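Local coordinates for inorganic pyrophosphatase (Shewanella sp. AS-11, PDB 6LL8), which probably hydrolyses diphosphate to two phosphates, as a manganese-dependent family II pyrophosphatase that also binds magnesium, at residues D228-L233 against E262-S267. Numbering follows the deposited sequence. Where two conformers were deposited one is given.
Sequences DIKADL and EMLVVS
K230 and E262 reach for one another from opposite directions within the DHHA2 domain, joining the first turn of helix 230-243 to strand 260-267 of the mixed sheet against which that helix packs. The lysine chain runs out with CG anti to its backbone N (chi1 -163°) and then bends at chi3 (-65°), which sets the ammonium to one side of the carboxylate instead of running into it. E262 meets it with a chain that is extended past CG and presents one carboxylate oxygen: NZ of K230 donates to OE1 of E262 over 2.6 Å, a short salt bridge made through the syn lone pair of OE1. The second oxygen stands back, with E262 OE2 4.0 Å from K230 NZ, so the ammonium is held by one oxygen, from its syn side, and does not straddle the pair.

Two residues along the strand, L264 points to the helix on the same side of the sheet as E262 and supplies the apolar half of the contact. Its CD1 methyl comes within 4.3 Å of K230 CG, beside the start of the lysine chain. I237 and E234, farther along the helix, also touch L264, while R285 of the neighbouring strand 285-289 touches K230, E262 and L264. The charged pair is partly exposed, whereas both leucines are buried. L233, at the end of the first turn of helix 230-243, meets the methyl with the base of its side chain: L233 CB lies 4.0 Å from L264 CD1.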
loop_
_atom_site.group_PDB
_atom_site.type_symbol
_atom_site.label_atom_id
_atom_site.label_comp_id
_atom_site.label_asym_id
_atom_site.label_seq_id
_atom_site.Cartn_x
_atom_site.Cartn_y
_atom_site.Cartn_z
ATOM N N ASP A 228 -21.379 -13.654 2.889
ATOM C CA ASP A 228 -22.213 -13.592 4.114
ATOM C C ASP A 228 -22.054 -12.239 4.819
ATOM O O ASP A 228 -23.006 -11.797 5.475
ATOM C CB ASP A 228 -21.901 -14.731 5.083
ATOM C CG ASP A 228 -22.303 -16.104 4.569
ATOM O OD1 ASP A 228 -23.092 -16.185 3.595
ATOM O OD2 ASP A 228 -21.823 -17.098 5.145
ATOM N N ILE A 229 -20.899 -11.589 4.678
ATOM C CA ILE A 229 -20.536 -10.360 5.459
ATOM C C ILE A 229 -20.731 -9.113 4.602
ATOM O O ILE A 229 -20.548 -8.010 5.131
ATOM C CB ILE A 229 -19.102 -10.393 6.058
ATOM C CG1 ILE A 229 -18.914 -9.357 7.180
ATOM C CG2 ILE A 229 -18.026 -10.219 4.998
ATOM C CD1 ILE A 229 -17.609 -9.513 7.980
ATOM N N LYS A 230 -21.113 -9.255 3.343
ATOM C CA LYS A 230 -21.178 -8.087 2.426
ATOM C C LYS A 230 -22.096 -6.998 2.985
ATOM O O LYS A 230 -21.711 -5.809 2.973
ATOM C CB LYS A 230 -21.554 -8.518 1.010
ATOM C CG LYS A 230 -21.235 -7.468 -0.035
ATOM C CD LYS A 230 -21.413 -7.992 -1.429
ATOM C CE LYS A 230 -20.413 -9.089 -1.738
ATOM N NZ LYS A 230 -20.512 -9.516 -3.142
ATOM N N ALA A 231 -23.300 -7.338 3.417
ATOM C CA ALA A 231 -24.230 -6.325 3.955
ATOM C C ALA A 231 -23.605 -5.633 5.175
ATOM O O ALA A 231 -23.814 -4.412 5.347
ATOM C CB ALA A 231 -25.559 -6.955 4.259
ATOM N N ASP A 232 -22.895 -6.369 6.016
ATOM C CA ASP A 232 -22.191 -5.799 7.201
ATOM C C ASP A 232 -21.098 -4.832 6.737
ATOM O O ASP A 232 -20.929 -3.783 7.343
ATOM C CB ASP A 232 -21.630 -6.906 8.103
ATOM C CG ASP A 232 -22.683 -7.755 8.828
ATOM O OD1 ASP A 232 -23.809 -7.306 8.871
ATOM O OD2 ASP A 232 -22.306 -8.824 9.313
ATOM N N LEU A 233 -20.390 -5.150 5.660
ATOM C CA LEU A 233 -19.380 -4.217 5.123
ATOM C C LEU A 233 -20.053 -2.950 4.618
ATOM O O LEU A 233 -19.535 -1.848 4.852
ATOM C CB LEU A 233 -18.572 -4.879 4.017
ATOM C CG LEU A 233 -17.718 -6.081 4.408
ATOM C CD1 LEU A 233 -17.157 -6.751 3.179
ATOM C CD2 LEU A 233 -16.608 -5.687 5.349
ATOM N N GLU A 262 -15.214 -6.008 -7.126
ATOM C CA GLU A 262 -16.524 -5.411 -6.846
ATOM C C GLU A 262 -16.278 -4.207 -5.951
ATOM O O GLU A 262 -15.664 -4.388 -4.886
ATOM C CB GLU A 262 -17.438 -6.432 -6.185
ATOM C CG GLU A 262 -18.817 -5.849 -5.964
ATOM C CD GLU A 262 -19.861 -6.790 -5.450
ATOM O OE1 GLU A 262 -19.569 -7.458 -4.483
ATOM O OE2 GLU A 262 -20.960 -6.780 -5.998
ATOM N N MET A 263 -16.773 -3.058 -6.324
ATOM C CA MET A 263 -16.638 -1.869 -5.494
ATOM C C MET A 263 -17.941 -1.592 -4.785
ATOM O O MET A 263 -18.983 -1.486 -5.421
ATOM C CB MET A 263 -16.244 -0.658 -6.332
ATOM C CG MET A 263 -15.979 0.588 -5.510
ATOM S SD MET A 263 -15.685 2.068 -6.500
ATOM C CE MET A 263 -13.940 1.855 -6.848
ATOM N N LEU A 264 -17.874 -1.476 -3.474
ATOM C CA LEU A 264 -18.981 -1.025 -2.613
ATOM C C LEU A 264 -18.817 0.482 -2.447
ATOM O O LEU A 264 -17.689 0.929 -2.134
ATOM C CB LEU A 264 -18.956 -1.736 -1.264
ATOM C CG LEU A 264 -18.858 -3.258 -1.291
ATOM C CD1 LEU A 264 -18.866 -3.825 0.123
ATOM C CD2 LEU A 264 -19.937 -3.884 -2.130
ATOM N N VAL A 265 -19.888 1.260 -2.603
ATOM C CA VAL A 265 -19.792 2.724 -2.672
ATOM C C VAL A 265 -20.823 3.350 -1.750
ATOM O O VAL A 265 -22.038 3.074 -1.907
ATOM C CB VAL A 265 -20.036 3.204 -4.117
ATOM C CG1 VAL A 265 -19.982 4.726 -4.213
ATOM C CG2 VAL A 265 -19.069 2.553 -5.101
ATOM N N VAL A 266 -20.384 4.268 -0.921
ATOM C CA VAL A 266 -21.273 5.259 -0.265
ATOM C C VAL A 266 -20.705 6.635 -0.551
ATOM O O VAL A 266 -19.521 6.840 -0.361
ATOM C CB VAL A 266 -21.441 4.982 1.237
ATOM C CG1 VAL A 266 -22.186 3.683 1.441
ATOM C CG2 VAL A 266 -20.125 4.946 1.983
ATOM N N SER A 267 -21.500 7.516 -1.120
ATOM C CA SER A 267 -20.958 8.790 -1.626
ATOM C C SER A 267 -22.002 9.888 -1.562
ATOM O O SER A 267 -23.169 9.640 -1.866
ATOM C CB SER A 267 -20.506 8.613 -3.044
ATOM O OG SER A 267 -19.897 9.783 -3.551
#